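Local coordinates for periplasmic binding protein/LacI transcriptional regulator (Burkholderia multivorans, PDB 4YLE), which probably binds a simple sugar in the periplasm and delivers it to an ABC transporter for uptake, as other solute-binding proteins of its family do, at residues V38-A43 with K73-T78; A79-I84 with K104-V109; E171-T176 with G203-D208. All coordinates share one frame; numbering follows the deposited sequence.

Contact 1 (V38-A43 with K73-T78); sequences VMKSLA and KDETDT
Ser41 and Glu75 meet where two neighbouring parallel strands of a periplasmic-binding-protein lobe give way to loops, the ligand-facing end of a Rossmann-like alpha/beta sheet. Strand 34-39 runs out into 40-43, strand 66-72 into 73-78, and the two loops close on each other, with Ser41 and Asp74 the pair whose CA atoms come closest.

The contact itself is made by van der Waals touch, with no hydrogen bond between the segments. Ser41 CB lies against the carboxylate carbon of Glu75, 3.3 Å from CD, and its other side-chain atom, OG, rests near the backbone of Asp74. The methylene CB of Lys40 comes to 3.5 Å from Glu75 OE1, the two side chains crossing at about a right angle. A bend in the glutamate chain at chi2 (-82°) brings the carboxylate up against Ser41 CB and Lys40 CB. The polar ends are engaged beyond this pair: Glu75 OE2 is hydrogen-bonded to Asn44, and Lys40 NZ forms a salt bridge with Asp124 close to the bound unknown ligand.

Local hydrogen bonds shape each loop. Ser41 OG points away from its backbone nitrogen (chi1 175°), beside the carbonyl carbon, and accepts from Ala43 N at 3.0 Å in an ST turn. In the other loop, Asp74 OD1 takes Thr76 N on the anti side of the carboxylate, an Asx turn set within the type I turn from Asp74 to Asp77. Asp77 then caps helix 78-90 through a bond from Asn80 N.

Charge ties the second loop together. Lys73 NZ bridges two carboxylates, holding Asp77 OD2 weakly at 3.2 Å and approaching Asp74 OD2 at 2.8 Å from above the carboxylate plane.

Contact 2 (A79-I84 with K104-V109); sequences ANQIRI and KALVPV
Ile82 of helix 78-90 packs on Leu106 and Val109 where the next helix of the alpha/beta lobe, 107-115, begins; both helices flank the sheet of this Rossmann-like lobe. Ile82 CG1 touches Leu106 CD1 at 3.7 Å, its CD1 reaches the backbone oxygen of Ala105, and CG2 faces Val109 CB at 4.2 Å. The division of labour follows from the isoleucine's chi1 of -71°: the CG1 branch lies beside the backbone nitrogen and serves the turn at 105-106, while CG2, beside the carbonyl carbon, serves the helix.

Gln81 supplies the polar neighbour of this apolar patch. Its side chain meets Leu106 at about a right angle, with OE1 near both CG and CD2 of the leucine.

One shell further out, the amide is fixed by backbone groups: OE1 accepts from Ala101 N, and NE2 donates to Ala99 O and to Met39 O, so this buried amide links the helix to the end of strand 34-39 and to the loop just after strand 95-98. The turn carrying Leu106 is held in its own way, Asp102 OD1 taking the backbone nitrogens of Lys104 and Ala105. It closes as a type I turn through Val107 N to Lys104 O, 3.1 Å.

Contact 3 (E171-T176 with G203-D208); sequences EGVSTT and GEWEID
In the ligand-cleft wall of the second lobe, Trp205 lies on Gly172 and joins two loops that follow the parallel strands 166-171 and 196-202. Its indole lies flat on the backbone at Gly172. The glycine CA stands 3.4 Å from the centroid of the six-membered ring, only 7° off the normal, a CH-pi contact squarely over the face. Val173 N sits above the same face, offset toward the rim. With no side chain at Gly172, its CA can sit directly on the ring at this short distance. Trp205 CG lies beside the backbone nitrogen and anti to the carbonyl carbon (chi1 -61°), which carries the indole over to Gly172.

Val173 closes on the pyrrole side: its CG2 is 3.3 Å from Trp205 CD1, a close apolar contact, the two side chains crossing at about a right angle. At the ring edge, near the plane, Thr176 OG1 approaches CZ2 at 3.6 Å. That hydroxyl also lies 2.7 Å from Val173 O, within the type I turn 173-176, and is hydrogen-bonded with Asn178 and Ala179 at the start of helix 177-193.

The backbones are joined by one hydrogen bond, Gly203 N to Glu171 O at 2.9 Å, the donor lying in the carbonyl plane. Beyond it, the type I' turn from Gly203 to Glu206 carries Trp205 round to Gly172. Glu171 OE1 accepts from Ser174 OG on its anti side, tilted 29° out of the carboxylate plane, and OE2 is bonded to Thr183.

With the unknown ligand about 4 Å from the Trp205 side chain, nearest atoms, the geometry is consistent with the aromatic walls that line sugar sites in periplasmic binding proteins.

In the fold
Taken together, the contacts follow one another along the chain, each closing before the next opens. Contacts 1 and 2 belong to the lobe built on the larger, mixed sheet; their centres are about 12 Å apart, and helix 78-90 links them, since it starts at the end of 73-78 and carries 79-84. Contact 3 lies in the other lobe, on the four-stranded parallel sheet, its centre about 12 Å from that of contact 1 and about 18 Å from that of contact 2. Across the cleft contacts 1 and 3 touch, with a hydrogen bond from Glu75 N to Glu206 OE2 and Glu75 packed on Trp205. The lobes thus touch beside the unknown ligand, consistent with a closed, ligand-holding form.

Contact 1 (V38-A43 with K73-T78)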
loop_
_atom_site.group_PDB
_atom_site.type_symbol
_atom_site.label_atom_id
_atom_site.label_comp_id
_atom_site.label_asym_id
_atom_site.label_seq_id
_atom_site.Cartn_x
_atom_site.Cartn_y
_atom_site.Cartn_z
ATOM N N VAL A 38 2.181 -9.431 -9.406
ATOM C CA VAL A 38 2.432 -8.149 -10.073
ATOM C C VAL A 38 2.312 -7.034 -9.052
ATOM O O VAL A 38 1.249 -6.806 -8.512
ATOM C CB VAL A 38 1.449 -7.955 -11.234
ATOM C CG1 VAL A 38 1.577 -6.541 -11.874
ATOM C CG2 VAL A 38 1.686 -9.050 -12.280
HETATM N N MSE A 39 3.435 -6.369 -8.786
HETATM C CA MSE A 39 3.554 -5.430 -7.686
HETATM C C MSE A 39 3.711 -4.015 -8.202
HETATM O O MSE A 39 3.664 -3.780 -9.384
HETATM C CB MSE A 39 4.743 -5.814 -6.820
HETATM C CG MSE A 39 4.554 -7.190 -6.212
HETATM SE SE MSE A 39 6.109 -7.759 -5.161
HETATM C CE MSE A 39 7.231 -8.247 -6.695
ATOM N N LYS A 40 3.882 -3.080 -7.288
ATOM C CA LYS A 40 4.147 -1.709 -7.683
ATOM C C LYS A 40 5.647 -1.496 -7.610
ATOM O O LYS A 40 6.422 -2.281 -8.155
ATOM C CB LYS A 40 3.364 -0.733 -6.807
ATOM C CG LYS A 40 1.842 -0.797 -7.010
ATOM C CD LYS A 40 1.034 0.013 -5.938
ATOM C CE LYS A 40 0.451 -0.928 -4.860
ATOM N NZ LYS A 40 0.266 -0.271 -3.520
ATOM N N SER A 41 6.071 -0.441 -6.943
ATOM C CA SER A 41 7.437 0.004 -7.106
ATOM C C SER A 41 8.492 -0.857 -6.478
ATOM O O SER A 41 8.519 -1.081 -5.261
ATOM C CB SER A 41 7.587 1.403 -6.530
ATOM O OG SER A 41 8.943 1.763 -6.601
ATOM N N LEU A 42 9.416 -1.278 -7.328
ATOM C CA LEU A 42 10.561 -2.052 -6.909
ATOM C C LEU A 42 11.560 -1.229 -6.101
ATOM O O LEU A 42 12.430 -1.776 -5.433
ATOM C CB LEU A 42 11.236 -2.634 -8.157
ATOM C CG LEU A 42 10.319 -3.637 -8.857
ATOM C CD1 LEU A 42 10.985 -4.154 -10.138
ATOM C CD2 LEU A 42 9.915 -4.799 -7.912
ATOM N N ALA A 43 11.424 0.083 -6.140
ATOM C CA ALA A 43 12.274 0.922 -5.321
ATOM C C ALA A 43 11.897 0.726 -3.835
ATOM O O ALA A 43 12.766 0.742 -2.952
ATOM C CB ALA A 43 12.140 2.369 -5.751
ATOM N N LYS A 73 8.851 0.562 -12.124
ATOM C CA LYS A 73 10.056 1.328 -11.839
ATOM C C LYS A 73 9.833 2.438 -10.840
ATOM O O LYS A 73 10.804 2.981 -10.320
ATOM C CB LYS A 73 10.619 1.926 -13.120
ATOM C CG LYS A 73 9.747 3.033 -13.686
ATOM C CD LYS A 73 10.384 3.669 -14.931
ATOM C CE LYS A 73 9.352 4.415 -15.766
ATOM N NZ LYS A 73 8.361 5.203 -14.958
ATOM N N ASP A 74 8.565 2.804 -10.639
ATOM C CA ASP A 74 8.169 3.768 -9.609
ATOM C C ASP A 74 6.685 3.563 -9.258
ATOM O O ASP A 74 6.019 2.693 -9.804
ATOM C CB ASP A 74 8.460 5.218 -10.052
ATOM C CG ASP A 74 7.750 5.599 -11.329
ATOM O OD1 ASP A 74 6.519 5.424 -11.378
ATOM O OD2 ASP A 74 8.422 6.078 -12.277
ATOM N N GLU A 75 6.171 4.344 -8.317
ATOM C CA GLU A 75 4.847 4.073 -7.773
ATOM C C GLU A 75 3.712 4.543 -8.673
ATOM O O GLU A 75 2.551 4.239 -8.417
ATOM C CB GLU A 75 4.712 4.734 -6.397
ATOM C CG GLU A 75 5.713 4.202 -5.376
ATOM C CD GLU A 75 5.276 2.912 -4.730
ATOM O OE1 GLU A 75 4.359 2.248 -5.266
ATOM O OE2 GLU A 75 5.854 2.562 -3.681
ATOM N N THR A 76 4.041 5.274 -9.724
ATOM C CA THR A 76 3.007 5.875 -10.559
ATOM C C THR A 76 3.044 5.348 -11.977
ATOM O O THR A 76 2.383 5.899 -12.847
ATOM C CB THR A 76 3.145 7.401 -10.600
ATOM O OG1 THR A 76 4.490 7.753 -10.961
ATOM C CG2 THR A 76 2.808 7.980 -9.259
ATOM N N ASP A 77 3.816 4.291 -12.227
ATOM C CA ASP A 77 3.941 3.797 -13.599
ATOM C C ASP A 77 2.840 2.796 -13.890
ATOM O O ASP A 77 3.098 1.617 -14.167
ATOM C CB ASP A 77 5.305 3.155 -13.881
ATOM C CG ASP A 77 5.583 3.045 -15.380
ATOM O OD1 ASP A 77 4.678 3.390 -16.164
ATOM O OD2 ASP A 77 6.683 2.616 -15.790
ATOM N N THR A 78 1.612 3.294 -13.836
ATOM C CA THR A 78 0.426 2.523 -14.200
ATOM C C THR A 78 0.561 1.894 -15.586
ATOM O O THR A 78 0.238 0.712 -15.775
ATOM C CB THR A 78 -0.831 3.421 -14.155
ATOM O OG1 THR A 78 -0.981 3.948 -12.828
ATOM C CG2 THR A 78 -2.078 2.650 -14.517
#

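Contact 2 (A79-I84 with K104-V109)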
loop_
_atom_site.group_PDB
_atom_site.type_symbol
_atom_site.label_atom_id
_atom_site.label_comp_id
_atom_site.label_asym_id
_atom_site.label_seq_id
_atom_site.Cartn_x
_atom_site.Cartn_y
_atom_site.Cartn_z
ATOM N N ALA A 79 1.024 2.679 -16.563
ATOM C CA ALA A 79 1.113 2.184 -17.948
ATOM C C ALA A 79 1.905 0.863 -18.036
ATOM O O ALA A 79 1.461 -0.127 -18.654
ATOM C CB ALA A 79 1.752 3.252 -18.857
ATOM N N ASN A 80 3.075 0.854 -17.403
ATOM C CA ASN A 80 3.912 -0.325 -17.406
ATOM C C ASN A 80 3.313 -1.475 -16.604
ATOM O O ASN A 80 3.542 -2.640 -16.917
ATOM C CB ASN A 80 5.300 -0.027 -16.849
ATOM C CG ASN A 80 6.291 -1.119 -17.199
ATOM O OD1 ASN A 80 6.297 -1.618 -18.331
ATOM N ND2 ASN A 80 7.110 -1.520 -16.241
ATOM N N GLN A 81 2.593 -1.169 -15.534
ATOM C CA GLN A 81 1.997 -2.259 -14.778
ATOM C C GLN A 81 0.996 -2.944 -15.684
ATOM O O GLN A 81 0.940 -4.163 -15.722
ATOM C CB GLN A 81 1.324 -1.786 -13.505
ATOM C CG GLN A 81 1.070 -2.963 -12.541
ATOM C CD GLN A 81 0.391 -2.543 -11.272
ATOM O OE1 GLN A 81 -0.666 -1.927 -11.313
ATOM N NE2 GLN A 81 0.988 -2.884 -10.124
ATOM N N ILE A 82 0.240 -2.155 -16.446
ATOM C CA ILE A 82 -0.742 -2.728 -17.364
ATOM C C ILE A 82 -0.019 -3.606 -18.371
ATOM O O ILE A 82 -0.497 -4.694 -18.705
ATOM C CB ILE A 82 -1.576 -1.633 -18.073
ATOM C CG1 ILE A 82 -2.521 -0.983 -17.054
ATOM C CG2 ILE A 82 -2.391 -2.215 -19.242
ATOM C CD1 ILE A 82 -3.262 0.241 -17.536
ATOM N N ARG A 83 1.143 -3.149 -18.837
ATOM C CA ARG A 83 1.910 -3.910 -19.811
ATOM C C ARG A 83 2.341 -5.247 -19.227
ATOM O O ARG A 83 2.300 -6.271 -19.906
ATOM C CB ARG A 83 3.124 -3.114 -20.291
ATOM C CG ARG A 83 2.762 -2.029 -21.304
ATOM C CD ARG A 83 3.974 -1.557 -22.089
ATOM N NE ARG A 83 5.034 -1.055 -21.216
ATOM C CZ ARG A 83 5.134 0.200 -20.780
ATOM N NH1 ARG A 83 4.235 1.114 -21.118
ATOM N NH2 ARG A 83 6.143 0.544 -19.985
ATOM N N ILE A 84 2.736 -5.237 -17.956
ATOM C CA ILE A 84 3.168 -6.454 -17.305
ATOM C C ILE A 84 2.026 -7.463 -17.276
ATOM O O ILE A 84 2.221 -8.638 -17.599
ATOM C CB ILE A 84 3.672 -6.155 -15.904
ATOM C CG1 ILE A 84 5.007 -5.423 -16.019
ATOM C CG2 ILE A 84 3.867 -7.433 -15.107
ATOM C CD1 ILE A 84 5.469 -4.757 -14.772
ATOM N N LYS A 104 -8.703 2.211 -10.547
ATOM C CA LYS A 104 -9.602 2.162 -11.712
ATOM C C LYS A 104 -8.922 1.692 -12.994
ATOM O O LYS A 104 -9.507 0.939 -13.800
ATOM C CB LYS A 104 -10.212 3.545 -11.962
ATOM C CG LYS A 104 -11.159 4.010 -10.878
ATOM C CD LYS A 104 -12.010 5.176 -11.371
ATOM C CE LYS A 104 -12.409 6.131 -10.270
ATOM N NZ LYS A 104 -11.237 6.921 -9.786
ATOM N N ALA A 105 -7.699 2.160 -13.204
ATOM C CA ALA A 105 -7.056 2.020 -14.502
ATOM C C ALA A 105 -6.617 0.595 -14.811
ATOM O O ALA A 105 -6.443 0.245 -15.972
ATOM C CB ALA A 105 -5.870 2.950 -14.593
ATOM N N LEU A 106 -6.400 -0.219 -13.773
ATOM C CA LEU A 106 -6.009 -1.601 -13.992
ATOM C C LEU A 106 -7.212 -2.505 -14.271
ATOM O O LEU A 106 -7.031 -3.673 -14.577
ATOM C CB LEU A 106 -5.220 -2.147 -12.780
ATOM C CG LEU A 106 -3.691 -2.020 -12.851
ATOM C CD1 LEU A 106 -3.101 -2.936 -13.913
ATOM C CD2 LEU A 106 -3.285 -0.583 -13.136
ATOM N N VAL A 107 -8.437 -1.993 -14.181
ATOM C CA VAL A 107 -9.583 -2.899 -14.273
ATOM C C VAL A 107 -9.735 -3.491 -15.667
ATOM O O VAL A 107 -10.070 -4.669 -15.790
ATOM C CB VAL A 107 -10.896 -2.218 -13.860
ATOM C CG1 VAL A 107 -12.098 -3.156 -14.088
ATOM C CG2 VAL A 107 -10.820 -1.815 -12.396
ATOM N N PRO A 108 -9.502 -2.695 -16.726
ATOM C CA PRO A 108 -9.701 -3.286 -18.064
ATOM C C PRO A 108 -8.829 -4.522 -18.342
ATOM O O PRO A 108 -9.304 -5.512 -18.922
ATOM C CB PRO A 108 -9.340 -2.130 -19.007
ATOM C CG PRO A 108 -9.717 -0.911 -18.239
ATOM C CD PRO A 108 -9.288 -1.236 -16.806
ATOM N N VAL A 109 -7.572 -4.481 -17.916
ATOM C CA VAL A 109 -6.674 -5.573 -18.230
ATOM C C VAL A 109 -6.970 -6.759 -17.300
ATOM O O VAL A 109 -6.760 -7.914 -17.674
ATOM C CB VAL A 109 -5.187 -5.137 -18.137
ATOM C CG1 VAL A 109 -4.776 -4.855 -16.686
ATOM C CG2 VAL A 109 -4.279 -6.192 -18.774
#

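Contact 3 (E171-T176 with G203-D208)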
loop_
_atom_site.group_PDB
_atom_site.type_symbol
_atom_site.label_atom_id
_atom_site.label_comp_id
_atom_site.label_asym_id
_atom_site.label_seq_id
_atom_site.Cartn_x
_atom_site.Cartn_y
_atom_site.Cartn_z
ATOM N N GLU A 171 -0.427 12.351 1.611
ATOM C CA GLU A 171 -1.245 11.270 1.103
ATOM C C GLU A 171 -0.568 10.486 -0.014
ATOM O O GLU A 171 0.312 11.001 -0.694
ATOM C CB GLU A 171 -2.543 11.908 0.615
ATOM C CG GLU A 171 -3.500 11.101 -0.118
ATOM C CD GLU A 171 -4.740 11.919 -0.293
ATOM O OE1 GLU A 171 -4.867 12.661 -1.295
ATOM O OE2 GLU A 171 -5.546 11.862 0.638
ATOM N N GLY A 172 -0.944 9.225 -0.177
ATOM C CA GLY A 172 -0.478 8.461 -1.335
ATOM C C GLY A 172 -1.114 8.941 -2.637
ATOM O O GLY A 172 -1.768 9.994 -2.699
ATOM N N VAL A 173 -0.936 8.152 -3.705
ATOM C CA VAL A 173 -1.582 8.433 -5.000
ATOM C C VAL A 173 -3.091 8.545 -4.789
ATOM O O VAL A 173 -3.728 7.594 -4.373
ATOM C CB VAL A 173 -1.239 7.327 -6.044
ATOM C CG1 VAL A 173 -2.093 7.440 -7.274
ATOM C CG2 VAL A 173 0.237 7.377 -6.423
ATOM N N SER A 174 -3.656 9.719 -5.075
ATOM C CA SER A 174 -5.032 10.035 -4.661
ATOM C C SER A 174 -6.131 9.199 -5.333
ATOM O O SER A 174 -7.253 9.141 -4.837
ATOM C CB SER A 174 -5.292 11.525 -4.890
ATOM O OG SER A 174 -4.404 12.268 -4.070
ATOM N N THR A 175 -5.793 8.491 -6.401
ATOM C CA THR A 175 -6.752 7.640 -7.090
ATOM C C THR A 175 -6.650 6.186 -6.638
ATOM O O THR A 175 -7.070 5.262 -7.345
ATOM C CB THR A 175 -6.528 7.711 -8.581
ATOM O OG1 THR A 175 -5.164 7.383 -8.849
ATOM C CG2 THR A 175 -6.835 9.131 -9.097
ATOM N N THR A 176 -6.059 5.970 -5.473
ATOM C CA THR A 176 -6.024 4.620 -4.929
ATOM C C THR A 176 -6.880 4.551 -3.695
ATOM O O THR A 176 -6.935 5.475 -2.884
ATOM C CB THR A 176 -4.592 4.135 -4.604
ATOM O OG1 THR A 176 -3.973 4.986 -3.624
ATOM C CG2 THR A 176 -3.761 4.113 -5.857
ATOM N N GLY A 203 1.938 13.040 -1.866
ATOM C CA GLY A 203 3.341 12.827 -2.122
ATOM C C GLY A 203 3.553 11.612 -3.020
ATOM O O GLY A 203 4.681 11.174 -3.177
ATOM N N GLU A 204 2.466 11.101 -3.588
ATOM C CA GLU A 204 2.457 10.047 -4.614
ATOM C C GLU A 204 3.261 8.780 -4.253
ATOM O O GLU A 204 3.778 8.104 -5.132
ATOM C CB GLU A 204 2.974 10.622 -5.936
ATOM C CG GLU A 204 1.982 11.616 -6.539
ATOM C CD GLU A 204 2.575 12.377 -7.666
ATOM O OE1 GLU A 204 3.240 11.734 -8.503
ATOM O OE2 GLU A 204 2.394 13.611 -7.702
ATOM N N TRP A 205 3.351 8.526 -2.954
ATOM C CA TRP A 205 3.987 7.363 -2.342
ATOM C C TRP A 205 5.502 7.438 -2.348
ATOM O O TRP A 205 6.160 6.486 -1.910
ATOM C CB TRP A 205 3.586 6.048 -3.021
ATOM C CG TRP A 205 2.144 5.641 -3.020
ATOM C CD1 TRP A 205 1.408 5.282 -4.105
ATOM C CD2 TRP A 205 1.276 5.463 -1.874
ATOM N NE1 TRP A 205 0.144 4.908 -3.723
ATOM C CE2 TRP A 205 0.040 5.000 -2.360
ATOM C CE3 TRP A 205 1.427 5.666 -0.500
ATOM C CZ2 TRP A 205 -1.044 4.734 -1.520
ATOM C CZ3 TRP A 205 0.352 5.379 0.342
ATOM C CH2 TRP A 205 -0.866 4.921 -0.178
ATOM N N GLU A 206 6.052 8.550 -2.840
ATOM C CA GLU A 206 7.487 8.687 -3.063
ATOM C C GLU A 206 8.208 9.555 -2.022
ATOM O O GLU A 206 7.655 10.520 -1.488
ATOM C CB GLU A 206 7.757 9.286 -4.454
ATOM C CG GLU A 206 7.080 8.558 -5.628
ATOM C CD GLU A 206 7.754 7.267 -6.086
ATOM O OE1 GLU A 206 8.683 6.734 -5.431
ATOM O OE2 GLU A 206 7.314 6.756 -7.146
ATOM N N ILE A 207 9.468 9.216 -1.788
ATOM C CA ILE A 207 10.312 9.957 -0.863
ATOM C C ILE A 207 10.445 11.410 -1.271
ATOM O O ILE A 207 10.235 12.329 -0.454
ATOM C CB ILE A 207 11.726 9.342 -0.773
ATOM C CG1 ILE A 207 11.631 7.914 -0.235
ATOM C CG2 ILE A 207 12.624 10.203 0.103
ATOM C CD1 ILE A 207 12.987 7.161 -0.173
ATOM N N ASP A 208 10.798 11.665 -2.524
ATOM C CA ASP A 208 11.120 13.044 -2.847
ATOM C C ASP A 208 9.848 13.887 -3.034
ATOM O O ASP A 208 9.818 15.035 -2.603
ATOM C CB ASP A 208 12.055 13.143 -4.056
ATOM C CG ASP A 208 11.617 12.321 -5.218
ATOM O OD1 ASP A 208 10.516 11.725 -5.162
ATOM O OD2 ASP A 208 12.403 12.269 -6.195
#